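Hypothetical 27.5 kDa protein in SPX19-GCR2 intergenic region (PDB 1JZT) catalyses the epimerization of the R- and S-forms of NADHX and NADPHX, the damaged hydrated nicotinamide nucleotides, so that both epimers can be repaired. Local coordinates at residues S9-E14 / N228-E233; T27-M32 / T99-Q104; D73-A78 / H107-F112; H80-L83 / N87-V90; S197-K202 / R220-D225. All blocks are in the same frame, centred on the assembly; numbering follows the deposited sequence.

Contact 1: residues S9-E14 / N228-E233; sequences SKLAAE and NKFGFE
The F230 ring meets L11 and E14 through one flank: atoms CD1 and CE1 do the touching, and both partners approach obliquely, standing neither squarely over a face nor in the ring plane. L11 O and E14 CB each lie 4.0 Å from F230 CE1, while L11 CB is 4.2 Å from F230 CD1. A second flat group, the E14 carboxylate, is turned 57° against the ring, and its OE1 makes a loose approach, 4.2 Å from F230 CE1. Two residues on, the F232 ring has F230 O at its edge, in its plane. F230 also meets F226 edge-to-face, and I15 and E18 of helix 9-19 touch it too.

The ring is brought to this position at a helix end. Helix 224-229 closes in a Schellman motif with G231 as the C-prime residue, and G231 N bonds to N228 O at 3.0 Å. The positive phi of G231 (86°) suits glycine, since a side chain at this residue would collide with F230 O. F230, just outside the helix, carries CG beside its backbone N (chi1 -80°), which aims the ring at helix 9-19. L11 adds a looser touch, with CD2 4.1 Å from F230 O. No hydrogen bond joins the two segments, but K229 NZ forms a salt bridge with E18 OE1 of the same helix 9-19. A12, whose CB points away from 228-233, packs on F143, a residue predicted to bind (6S)-NADPHX.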
# COMPACT_ATOMS: atom_id res chain seq x y z
N SER A 9 -6.96 -8.76 -12.62
CA SER A 9 -5.97 -9.37 -11.74
C SER A 9 -5.14 -10.38 -12.53
O SER A 9 -3.94 -10.56 -12.27
CB SER A 9 -6.64 -10.05 -10.54
OG SER A 9 -7.53 -11.06 -10.95
N LYS A 10 -5.77 -11.04 -13.50
CA LYS A 10 -5.08 -12.03 -14.32
C LYS A 10 -3.93 -11.38 -15.09
O LYS A 10 -2.79 -11.85 -15.03
CB LYS A 10 -6.06 -12.67 -15.30
CG LYS A 10 -5.42 -13.66 -16.26
CD LYS A 10 -6.43 -14.14 -17.30
CE LYS A 10 -5.80 -15.13 -18.27
NZ LYS A 10 -5.29 -16.34 -17.57
N LEU A 11 -4.22 -10.30 -15.82
CA LEU A 11 -3.18 -9.61 -16.57
C LEU A 11 -2.15 -8.98 -15.63
O LEU A 11 -0.97 -8.91 -15.95
CB LEU A 11 -3.78 -8.54 -17.47
CG LEU A 11 -4.35 -9.02 -18.80
CD1 LEU A 11 -5.44 -10.04 -18.55
CD2 LEU A 11 -4.90 -7.83 -19.58
N ALA A 12 -2.61 -8.54 -14.46
CA ALA A 12 -1.72 -7.93 -13.48
C ALA A 12 -0.62 -8.92 -13.09
O ALA A 12 0.54 -8.54 -12.93
CB ALA A 12 -2.51 -7.50 -12.24
N ALA A 13 -1.00 -10.18 -12.94
CA ALA A 13 -0.06 -11.24 -12.59
C ALA A 13 0.89 -11.48 -13.76
O ALA A 13 2.08 -11.71 -13.57
CB ALA A 13 -0.81 -12.52 -12.24
N GLU A 14 0.36 -11.40 -14.98
CA GLU A 14 1.16 -11.59 -16.18
C GLU A 14 2.17 -10.45 -16.32
O GLU A 14 3.32 -10.68 -16.70
CB GLU A 14 0.26 -11.63 -17.42
CG GLU A 14 -0.48 -12.95 -17.61
CD GLU A 14 -1.57 -12.87 -18.67
OE1 GLU A 14 -1.32 -12.29 -19.75
OE2 GLU A 14 -2.67 -13.41 -18.43
N ASN A 228 0.61 -0.44 -23.63
CA ASN A 228 -0.34 -0.64 -24.73
C ASN A 228 -0.61 -2.12 -24.97
O ASN A 228 -1.75 -2.52 -25.24
CB ASN A 228 0.17 0.01 -26.02
CG ASN A 228 0.19 1.53 -25.94
OD1 ASN A 228 -0.33 2.12 -24.99
ND2 ASN A 228 0.77 2.17 -26.95
N LYS A 229 0.43 -2.94 -24.86
CA LYS A 229 0.30 -4.38 -25.05
C LYS A 229 -0.70 -4.96 -24.07
O LYS A 229 -1.39 -5.94 -24.37
CB LYS A 229 1.65 -5.07 -24.86
CG LYS A 229 1.56 -6.59 -24.93
CD LYS A 229 2.92 -7.22 -24.92
CE LYS A 229 3.55 -7.21 -23.55
NZ LYS A 229 4.89 -7.86 -23.57
N PHE A 230 -0.78 -4.36 -22.89
CA PHE A 230 -1.68 -4.84 -21.86
C PHE A 230 -2.98 -4.06 -21.76
O PHE A 230 -3.69 -4.14 -20.76
CB PHE A 230 -0.96 -4.86 -20.51
CG PHE A 230 -0.08 -6.07 -20.32
CD1 PHE A 230 -0.64 -7.29 -19.94
CD2 PHE A 230 1.29 -5.99 -20.54
CE1 PHE A 230 0.17 -8.41 -19.78
CE2 PHE A 230 2.10 -7.11 -20.37
CZ PHE A 230 1.54 -8.33 -19.99
N GLY A 231 -3.28 -3.29 -22.81
CA GLY A 231 -4.52 -2.55 -22.84
C GLY A 231 -4.59 -1.17 -22.20
O GLY A 231 -5.68 -0.60 -22.12
N PHE A 232 -3.47 -0.63 -21.74
CA PHE A 232 -3.52 0.70 -21.14
C PHE A 232 -2.38 1.59 -21.61
O PHE A 232 -1.46 1.15 -22.28
CB PHE A 232 -3.53 0.61 -19.60
CG PHE A 232 -2.23 0.15 -19.00
CD1 PHE A 232 -1.85 -1.18 -19.04
CD2 PHE A 232 -1.40 1.06 -18.34
CE1 PHE A 232 -0.67 -1.61 -18.43
CE2 PHE A 232 -0.21 0.65 -17.74
CZ PHE A 232 0.15 -0.69 -17.78
N GLU A 233 -2.47 2.87 -21.25
CA GLU A 233 -1.45 3.84 -21.62
C GLU A 233 -0.65 4.22 -20.37
O GLU A 233 -1.21 4.34 -19.29
CB GLU A 233 -2.11 5.09 -22.20
CG GLU A 233 -1.24 5.86 -23.18
CD GLU A 233 -1.11 5.15 -24.51
OE1 GLU A 233 -2.13 5.00 -25.21
OE2 GLU A 233 0.02 4.73 -24.85

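Contact 2: residues T27-M32 / T99-Q104; sequences TLQQLM and TEFYKQ
M32, deposited as selenomethionine, runs along the edge of the F101 ring and on to Y102, a Met-aromatic contact made twice between helices 28-46 and 100-111, whose local axes lie 49° apart. Its CB and CG both border F101 CE2, CB at 4.1 Å. The SE atom comes closer, 3.6 Å from F101 CE2 and near the plane of that ring; it is also 4.1 Å from Y102 CE1, again at a ring edge. The chain then bends at chi3 (-72°) and sets CE 4.2 Å from Y102 CE1. The same side chain also touches N69, predicted to bind (6S)-NADPHX.

F101 has a second neighbour over one face. Q29 CG stands 3.6 Å from F101 CE1 and 19° off the ring normal, measured from the centroid, which makes it a CH-pi contact. The start of helix 28-46 is fixed by a capping box: T27 OG1 accepts from Q30 N, and Q30 OE1 takes both N and OG1 of T27. At the solvent side a water bridges the helices, accepting from Q29 NE2 at 2.9 Å and donating to Q104 OE1 at 2.6 Å.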
# COMPACT_ATOMS: atom_id res chain seq x y z
N THR A 27 14.30 -6.44 -11.09
CA THR A 27 14.45 -7.25 -9.89
C THR A 27 13.37 -6.85 -8.90
O THR A 27 12.90 -5.71 -8.91
CB THR A 27 15.82 -7.05 -9.21
OG1 THR A 27 15.93 -5.70 -8.73
CG2 THR A 27 16.95 -7.33 -10.20
N LEU A 28 12.97 -7.79 -8.05
CA LEU A 28 11.94 -7.52 -7.05
C LEU A 28 12.39 -6.38 -6.14
O LEU A 28 11.57 -5.54 -5.74
CB LEU A 28 11.69 -8.77 -6.20
CG LEU A 28 10.71 -8.57 -5.03
CD1 LEU A 28 9.32 -8.25 -5.57
CD2 LEU A 28 10.68 -9.84 -4.18
N GLN A 29 13.68 -6.35 -5.82
CA GLN A 29 14.22 -5.31 -4.96
C GLN A 29 13.92 -3.91 -5.50
O GLN A 29 13.51 -3.02 -4.76
CB GLN A 29 15.74 -5.48 -4.80
CG GLN A 29 16.17 -6.68 -3.95
CD GLN A 29 16.19 -8.00 -4.70
OE1 GLN A 29 16.02 -8.05 -5.92
NE2 GLN A 29 16.42 -9.09 -3.98
N GLN A 30 14.15 -3.71 -6.80
CA GLN A 30 13.90 -2.42 -7.43
C GLN A 30 12.42 -2.06 -7.43
O GLN A 30 12.04 -0.97 -6.98
CB GLN A 30 14.38 -2.42 -8.88
CG GLN A 30 15.89 -2.39 -9.08
CD GLN A 30 16.24 -2.67 -10.53
OE1 GLN A 30 16.25 -3.82 -10.95
NE2 GLN A 30 16.49 -1.62 -11.30
N LEU A 31 11.60 -2.96 -7.94
CA LEU A 31 10.17 -2.69 -8.02
C LEU A 31 9.52 -2.41 -6.67
O LEU A 31 8.70 -1.49 -6.54
CB LEU A 31 9.46 -3.85 -8.72
CG LEU A 31 9.89 -4.11 -10.17
CD1 LEU A 31 9.02 -5.20 -10.77
CD2 LEU A 31 9.79 -2.83 -10.99
N MSE A 32 9.89 -3.19 -5.66
CA MSE A 32 9.35 -3.03 -4.32
C MSE A 32 9.80 -1.71 -3.70
O MSE A 32 9.03 -1.03 -3.01
CB MSE A 32 9.77 -4.22 -3.45
CG MSE A 32 9.13 -4.26 -2.07
SE MSE A 32 9.19 -6.07 -1.32
CE MSE A 32 7.86 -6.89 -2.46
N THR A 99 11.53 -15.90 2.72
CA THR A 99 11.81 -14.81 1.79
C THR A 99 12.89 -13.91 2.40
O THR A 99 12.62 -13.16 3.35
CB THR A 99 10.55 -13.97 1.52
OG1 THR A 99 9.48 -14.83 1.14
CG2 THR A 99 10.81 -12.96 0.41
N GLU A 100 14.09 -13.99 1.86
CA GLU A 100 15.22 -13.21 2.36
C GLU A 100 15.05 -11.69 2.33
O GLU A 100 15.36 -11.01 3.31
CB GLU A 100 16.49 -13.57 1.59
CG GLU A 100 17.42 -14.47 2.36
CD GLU A 100 17.83 -13.86 3.68
OE1 GLU A 100 18.44 -12.76 3.66
OE2 GLU A 100 17.55 -14.47 4.74
N PHE A 101 14.55 -11.17 1.22
CA PHE A 101 14.39 -9.73 1.09
C PHE A 101 13.49 -9.12 2.16
O PHE A 101 13.74 -8.00 2.62
CB PHE A 101 13.87 -9.38 -0.31
CG PHE A 101 13.92 -7.91 -0.61
CD1 PHE A 101 15.07 -7.17 -0.36
CD2 PHE A 101 12.80 -7.25 -1.11
CE1 PHE A 101 15.11 -5.80 -0.60
CE2 PHE A 101 12.82 -5.88 -1.35
CZ PHE A 101 13.98 -5.15 -1.09
N TYR A 102 12.45 -9.83 2.58
CA TYR A 102 11.56 -9.31 3.61
C TYR A 102 12.33 -9.13 4.92
O TYR A 102 12.12 -8.16 5.64
CB TYR A 102 10.37 -10.25 3.86
CG TYR A 102 9.44 -10.43 2.68
CD1 TYR A 102 9.50 -9.58 1.57
CD2 TYR A 102 8.48 -11.44 2.68
CE1 TYR A 102 8.64 -9.75 0.49
CE2 TYR A 102 7.62 -11.61 1.61
CZ TYR A 102 7.70 -10.77 0.52
OH TYR A 102 6.83 -10.95 -0.54
N LYS A 103 13.21 -10.08 5.22
CA LYS A 103 14.01 -10.02 6.44
C LYS A 103 14.95 -8.82 6.38
O LYS A 103 15.16 -8.12 7.38
CB LYS A 103 14.84 -11.30 6.61
CG LYS A 103 14.06 -12.61 6.59
CD LYS A 103 15.02 -13.80 6.50
CE LYS A 103 14.30 -15.15 6.40
NZ LYS A 103 13.63 -15.55 7.67
N GLN A 104 15.51 -8.59 5.20
CA GLN A 104 16.43 -7.47 5.01
C GLN A 104 15.68 -6.15 5.16
O GLN A 104 16.21 -5.19 5.72
CB GLN A 104 17.09 -7.56 3.63
CG GLN A 104 17.99 -8.78 3.44
CD GLN A 104 18.50 -8.90 2.02
OE1 GLN A 104 17.72 -8.90 1.07
NE2 GLN A 104 19.82 -9.01 1.87
O HOH W 1 17.73 -9.60 -1.46

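Contact 3: residues D73-A78 / H107-F112; sequences DGLVCA and HQLNFF
L109 enters the surface of helix 69-83 between L75 and A78, and the interactions fall into two kinds. The first is apolar contact between side chains. L109 CD1 is 3.9 Å from L75 CD2, and L109 CD2 is 3.8 Å from A78 CB, so each methyl of the branch has its own partner, one turn of helix apart. The L75 and L109 side chains cross at about a right angle, and between these two it is CD1 of L109 and CD2 of L75 that meet. With CG beside the backbone N (chi1 -71°) and one methyl continuing the chain (chi2 174°), L109 extends straight toward the facing helix.

The second kind is methyl against backbone. L75 O lies 3.5 Å from L109 CD2 and 4.0 Å from both CG and CD1, so the end of the leucine lies against this carbonyl oxygen. No hydrogen bond crosses between the segments. The closest CA pair, L75 and L109, is 7.5 Å apart. A serine in place of L109 would probably open a gap between L75 and A78, leaving L75 CD2 and A78 CB without their methyl neighbours.

D73 is predicted to bind (6S)-NADPHX, whereas L75, A78 and L109 are buried packing residues. V90 of strand 88-91 is touched by all three, so the helix pair 69-83 and 100-111 rests together on that strand of the Rossmann-like sheet. L105 and V106 extend the seam along L75, and D73, V76 and C77 of helix 69-83 touch helix 28-46.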
# COMPACT_ATOMS: atom_id res chain seq x y z
N ASP A 73 5.91 -4.06 0.26
CA ASP A 73 5.79 -2.68 -0.20
C ASP A 73 5.60 -1.78 1.02
O ASP A 73 6.10 -0.66 1.07
CB ASP A 73 4.59 -2.51 -1.15
CG ASP A 73 4.80 -3.17 -2.51
OD1 ASP A 73 5.93 -3.59 -2.82
OD2 ASP A 73 3.82 -3.27 -3.27
N GLY A 74 4.86 -2.28 2.01
CA GLY A 74 4.63 -1.51 3.22
C GLY A 74 5.89 -1.30 4.04
O GLY A 74 6.08 -0.23 4.63
N LEU A 75 6.75 -2.32 4.09
CA LEU A 75 8.00 -2.22 4.84
C LEU A 75 8.88 -1.12 4.25
O LEU A 75 9.55 -0.38 4.99
CB LEU A 75 8.74 -3.56 4.83
CG LEU A 75 7.99 -4.76 5.42
CD1 LEU A 75 8.86 -6.02 5.39
CD2 LEU A 75 7.57 -4.43 6.84
N VAL A 76 8.89 -1.01 2.93
CA VAL A 76 9.66 0.01 2.23
C VAL A 76 9.04 1.38 2.55
O VAL A 76 9.74 2.33 2.90
CB VAL A 76 9.62 -0.20 0.70
CG1 VAL A 76 10.20 1.02 -0.02
CG2 VAL A 76 10.41 -1.44 0.33
N CYS A 77 7.72 1.47 2.41
CA CYS A 77 6.98 2.69 2.68
C CYS A 77 7.31 3.27 4.06
O CYS A 77 7.53 4.46 4.21
CB CYS A 77 5.48 2.41 2.60
SG CYS A 77 4.42 3.76 3.16
N ALA A 78 7.32 2.40 5.06
CA ALA A 78 7.61 2.79 6.42
C ALA A 78 8.97 3.48 6.57
O ALA A 78 9.10 4.45 7.32
CB ALA A 78 7.53 1.58 7.34
N HIS A 107 15.41 -5.39 8.76
CA HIS A 107 16.66 -4.90 9.33
C HIS A 107 16.82 -3.42 8.98
O HIS A 107 17.31 -2.63 9.77
CB HIS A 107 17.84 -5.71 8.81
CG HIS A 107 17.93 -7.10 9.38
ND1 HIS A 107 18.92 -7.98 9.03
CD2 HIS A 107 17.14 -7.74 10.28
CE1 HIS A 107 18.75 -9.11 9.69
NE2 HIS A 107 17.68 -8.99 10.45
N GLN A 108 16.39 -3.05 7.77
CA GLN A 108 16.49 -1.66 7.36
C GLN A 108 15.61 -0.77 8.24
O GLN A 108 15.95 0.39 8.50
CB GLN A 108 16.11 -1.53 5.88
CG GLN A 108 17.12 -2.21 4.95
CD GLN A 108 16.56 -2.47 3.56
OE1 GLN A 108 15.82 -1.65 3.02
NE2 GLN A 108 16.93 -3.61 2.98
N LEU A 109 14.49 -1.30 8.71
CA LEU A 109 13.61 -0.53 9.58
C LEU A 109 14.27 -0.35 10.95
O LEU A 109 14.19 0.73 11.55
CB LEU A 109 12.24 -1.23 9.72
CG LEU A 109 11.37 -1.19 8.45
CD1 LEU A 109 10.12 -2.03 8.64
CD2 LEU A 109 10.98 0.27 8.15
N ASN A 110 14.93 -1.39 11.44
CA ASN A 110 15.61 -1.30 12.73
C ASN A 110 16.70 -0.23 12.63
O ASN A 110 16.88 0.58 13.54
CB ASN A 110 16.26 -2.64 13.09
CG ASN A 110 15.25 -3.78 13.14
OD1 ASN A 110 14.10 -3.58 13.51
ND2 ASN A 110 15.69 -4.97 12.76
N PHE A 111 17.40 -0.24 11.50
CA PHE A 111 18.46 0.73 11.22
C PHE A 111 17.96 2.16 11.39
O PHE A 111 18.69 3.03 11.87
CB PHE A 111 18.97 0.51 9.79
CG PHE A 111 20.13 1.39 9.41
CD1 PHE A 111 21.22 1.54 10.26
CD2 PHE A 111 20.15 2.02 8.17
CE1 PHE A 111 22.32 2.30 9.88
CE2 PHE A 111 21.25 2.78 7.78
CZ PHE A 111 22.33 2.92 8.63
N PHE A 112 16.72 2.40 10.98
CA PHE A 112 16.10 3.72 11.07
C PHE A 112 15.27 3.90 12.33
O PHE A 112 14.54 4.88 12.47
CB PHE A 112 15.23 3.99 9.84
CG PHE A 112 16.00 4.54 8.68
CD1 PHE A 112 16.25 5.91 8.60
CD2 PHE A 112 16.54 3.70 7.72
CE1 PHE A 112 17.03 6.42 7.57
CE2 PHE A 112 17.33 4.21 6.69
CZ PHE A 112 17.57 5.57 6.62

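Contact 4: residues H80-L83 / N87-V90; sequences HLKL and NPVV
P88 packs its ring against the last turn of helix 69-83, and the tight part of the contact is made by its CG and CD atoms. CG lies 3.8 Å from K82 CB and equally 3.8 Å from K82 N, while CD is 3.9 Å from K82 CA and 4.0 Å from K82 CD. P88 CG also presses on A78 O, one turn earlier in the helix. K82 and the proline cross at about a right angle; with K82 CG anti to its N (chi1 -178°) and a bend at chi2 (68°), the aliphatic chain passes by the ring. L81 adds a more distant touch from its CB, 4.2 Å from P88 CB. With an alanine here the loss of CG and CD would probably open a gap beside K82 CB and CD.

The solvent side is looser. Beyond CD, K82 reaches out to a water that donates to P88 O at 2.8 Å; its link to K82 NZ is weak, at 3.4 Å. Between the two segments no direct hydrogen bond forms. The arrangement is that of a beta-alpha-beta unit, strand 60-65, helix 69-83 and strand 88-91, in a Rossmann-like fold: the chain turns back after the helix, and P88, entering strand 88-91, packs against its last turn.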
# COMPACT_ATOMS: atom_id res chain seq x y z
N HIS A 80 10.68 5.12 4.15
CA HIS A 80 10.66 6.43 3.51
C HIS A 80 9.90 7.44 4.36
O HIS A 80 10.29 8.61 4.45
CB HIS A 80 10.07 6.34 2.10
CG HIS A 80 11.03 5.77 1.11
ND1 HIS A 80 12.10 6.48 0.61
CD2 HIS A 80 11.13 4.52 0.59
CE1 HIS A 80 12.82 5.70 -0.17
NE2 HIS A 80 12.26 4.50 -0.20
N LEU A 81 8.82 7.00 5.01
CA LEU A 81 8.04 7.89 5.87
C LEU A 81 8.88 8.38 7.03
O LEU A 81 8.73 9.53 7.47
CB LEU A 81 6.80 7.17 6.41
CG LEU A 81 5.67 6.95 5.40
CD1 LEU A 81 4.58 6.09 6.03
CD2 LEU A 81 5.11 8.30 4.97
N LYS A 82 9.76 7.52 7.53
CA LYS A 82 10.63 7.90 8.63
C LYS A 82 11.57 8.99 8.11
O LYS A 82 11.78 10.01 8.76
CB LYS A 82 11.43 6.69 9.12
CG LYS A 82 12.34 6.97 10.31
CD LYS A 82 11.54 7.28 11.56
CE LYS A 82 12.45 7.59 12.74
NZ LYS A 82 11.64 7.86 13.96
N LEU A 83 12.13 8.77 6.92
CA LEU A 83 13.03 9.75 6.33
C LEU A 83 12.29 11.05 6.03
O LEU A 83 12.86 12.14 6.16
CB LEU A 83 13.66 9.19 5.05
CG LEU A 83 14.80 8.19 5.32
CD1 LEU A 83 14.88 7.17 4.20
CD2 LEU A 83 16.12 8.95 5.47
N ASN A 87 6.33 9.58 11.95
CA ASN A 87 6.60 8.64 13.03
C ASN A 87 5.93 7.31 12.71
O ASN A 87 4.93 6.93 13.34
CB ASN A 87 6.04 9.19 14.34
CG ASN A 87 6.61 10.55 14.67
OD1 ASN A 87 7.82 10.72 14.80
ND2 ASN A 87 5.74 11.55 14.80
N PRO A 88 6.48 6.57 11.74
CA PRO A 88 5.89 5.28 11.37
C PRO A 88 6.09 4.16 12.39
O PRO A 88 7.12 4.08 13.05
CB PRO A 88 6.56 4.98 10.03
CG PRO A 88 7.93 5.55 10.22
CD PRO A 88 7.66 6.87 10.91
N VAL A 89 5.06 3.33 12.52
CA VAL A 89 5.06 2.17 13.40
C VAL A 89 4.50 1.02 12.56
O VAL A 89 3.40 1.12 12.01
CB VAL A 89 4.16 2.37 14.64
CG1 VAL A 89 4.05 1.06 15.42
CG2 VAL A 89 4.72 3.45 15.53
N VAL A 90 5.27 -0.06 12.47
CA VAL A 90 4.86 -1.22 11.68
C VAL A 90 4.35 -2.39 12.51
O VAL A 90 4.96 -2.77 13.51
CB VAL A 90 6.03 -1.74 10.81
CG1 VAL A 90 5.62 -3.02 10.10
CG2 VAL A 90 6.45 -0.68 9.80
O HOH W 2 8.69 6.14 14.03

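Contact 5: residues S197-K202 / R220-D225; sequences SLTVPK and RFIPRD
Beside T199, which meets F221 and I222, K202 NZ is held by two acceptors: it donates to V200 O at 2.8 Å, nearly along the C=O direction (167°), and forms a salt bridge with D173 OD1, a residue predicted to bind (6S)-NADPHX. The same oxygen accepts from L198 N, so it holds both the start of the turn that carries T199 and K202 NZ. That bend is a classic gamma turn, with T199 at phi 74° and psi -62° and a weak bond from V200 N to L198 O at 2.7 Å. It follows strand 194-198 of the Rossmann-like sheet, at the end where the predicted nucleotide site lies.

Against the turn lies the segment that leads into helix 224-229. T199 CG2 is anti to the backbone N and OG1 beside it, which sends one branch to I222 and the other to F221. T199 CG2 is 3.3 Å from I222 CD1, tighter than usual for two carbons, so the exact spacing is doubtful. I222 CD1 also lies 3.3 Å from T199 O. T199 OG1 comes obliquely to the F221 ring, 3.8 Å from both CE1 and CZ. The F221 side chain also touches L31 and L34 of helix 28-46 and L19.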
# COMPACT_ATOMS: atom_id res chain seq x y z
N SER A 197 -2.99 2.75 -6.19
CA SER A 197 -2.87 1.64 -7.12
C SER A 197 -1.41 1.57 -7.55
O SER A 197 -0.75 2.60 -7.70
CB SER A 197 -3.76 1.88 -8.35
OG SER A 197 -5.14 1.84 -8.00
N LEU A 198 -0.90 0.35 -7.71
CA LEU A 198 0.48 0.16 -8.12
C LEU A 198 0.56 -0.42 -9.53
O LEU A 198 -0.15 -1.36 -9.86
CB LEU A 198 1.21 -0.74 -7.11
CG LEU A 198 1.36 -0.17 -5.70
CD1 LEU A 198 2.04 -1.19 -4.80
CD2 LEU A 198 2.19 1.12 -5.76
N THR A 199 1.44 0.17 -10.34
CA THR A 199 1.66 -0.22 -11.74
C THR A 199 0.47 0.25 -12.58
O THR A 199 0.63 1.08 -13.48
CB THR A 199 1.84 -1.76 -11.89
OG1 THR A 199 2.95 -2.19 -11.10
CG2 THR A 199 2.10 -2.12 -13.34
N VAL A 200 -0.71 -0.28 -12.26
CA VAL A 200 -1.93 0.07 -12.96
C VAL A 200 -3.09 -0.34 -12.05
O VAL A 200 -3.01 -1.36 -11.38
CB VAL A 200 -2.02 -0.66 -14.33
CG1 VAL A 200 -1.95 -2.16 -14.12
CG2 VAL A 200 -3.31 -0.27 -15.06
N PRO A 201 -4.15 0.47 -11.98
CA PRO A 201 -5.29 0.14 -11.13
C PRO A 201 -5.98 -1.14 -11.57
O PRO A 201 -6.02 -1.47 -12.76
CB PRO A 201 -6.20 1.36 -11.26
CG PRO A 201 -5.22 2.47 -11.54
CD PRO A 201 -4.31 1.82 -12.55
N LYS A 202 -6.52 -1.87 -10.60
CA LYS A 202 -7.26 -3.10 -10.86
C LYS A 202 -8.74 -2.76 -10.94
O LYS A 202 -9.16 -1.68 -10.50
CB LYS A 202 -7.00 -4.11 -9.74
CG LYS A 202 -5.88 -5.11 -10.04
CD LYS A 202 -4.56 -4.42 -10.39
CE LYS A 202 -3.91 -3.82 -9.15
NZ LYS A 202 -2.54 -3.30 -9.45
N ARG A 220 6.34 4.03 -11.21
CA ARG A 220 6.73 4.65 -12.47
C ARG A 220 7.88 3.90 -13.14
O ARG A 220 9.03 4.32 -13.04
CB ARG A 220 7.11 6.11 -12.22
CG ARG A 220 7.35 6.95 -13.46
CD ARG A 220 7.52 8.43 -13.10
NE ARG A 220 7.72 9.27 -14.28
CZ ARG A 220 7.89 10.58 -14.25
NH1 ARG A 220 7.89 11.22 -13.08
NH2 ARG A 220 8.07 11.26 -15.37
N PHE A 221 7.56 2.80 -13.81
CA PHE A 221 8.58 2.00 -14.49
C PHE A 221 7.98 1.22 -15.65
O PHE A 221 8.41 0.10 -15.95
CB PHE A 221 9.25 1.05 -13.49
CG PHE A 221 8.29 0.36 -12.56
CD1 PHE A 221 7.37 -0.57 -13.04
CD2 PHE A 221 8.31 0.64 -11.19
CE1 PHE A 221 6.47 -1.20 -12.18
CE2 PHE A 221 7.42 0.02 -10.32
CZ PHE A 221 6.50 -0.91 -10.81
N ILE A 222 7.00 1.82 -16.32
CA ILE A 222 6.32 1.18 -17.45
C ILE A 222 6.45 1.95 -18.77
O ILE A 222 6.01 3.09 -18.87
CB ILE A 222 4.82 1.01 -17.14
CG1 ILE A 222 4.65 0.12 -15.91
CG2 ILE A 222 4.10 0.42 -18.35
CD1 ILE A 222 3.28 0.23 -15.30
N PRO A 223 7.06 1.32 -19.79
CA PRO A 223 7.23 1.96 -21.10
C PRO A 223 5.92 1.92 -21.88
O PRO A 223 5.04 1.11 -21.59
CB PRO A 223 8.34 1.13 -21.75
CG PRO A 223 8.11 -0.22 -21.20
CD PRO A 223 7.77 0.03 -19.74
N ARG A 224 5.79 2.79 -22.88
CA ARG A 224 4.57 2.89 -23.68
C ARG A 224 4.11 1.59 -24.35
O ARG A 224 3.00 1.12 -24.11
CB ARG A 224 4.75 3.97 -24.75
CG ARG A 224 3.49 4.29 -25.52
CD ARG A 224 3.80 5.26 -26.65
NE ARG A 224 2.61 5.61 -27.41
CZ ARG A 224 1.59 6.32 -26.93
NH1 ARG A 224 1.63 6.75 -25.67
NH2 ARG A 224 0.54 6.59 -27.69
N ASP A 225 4.97 1.01 -25.18
CA ASP A 225 4.62 -0.21 -25.90
C ASP A 225 4.18 -1.34 -24.97
O ASP A 225 3.26 -2.09 -25.29
CB ASP A 225 5.81 -0.68 -26.74
CG ASP A 225 7.00 -1.07 -25.90
OD1 ASP A 225 7.47 -0.23 -25.10
OD2 ASP A 225 7.47 -2.22 -26.04

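Contacts 3 and 4 are buried and share helix 69-83; contact 3 rests on strand 88-91, contact 4 includes part of it, and their chemistry is methyl and proline packing. Contact 2 shares helix 100-111 with contact 3 and is more open, with aromatic-selenium contact. No contact has a direct hydrogen bond across its segments, but contacts 2 and 4 each have a bridging water at their open side. Contacts 1 and 5 lie together in another part of the fold, their centres about 9 Å apart; both use helix 224-229, and the salt bridge E233 OE2 to R224 NH1 ties them. Contact 5 is at the surface and contact 1 partly buried. D73 of contact 3 packs on L198 of contact 5.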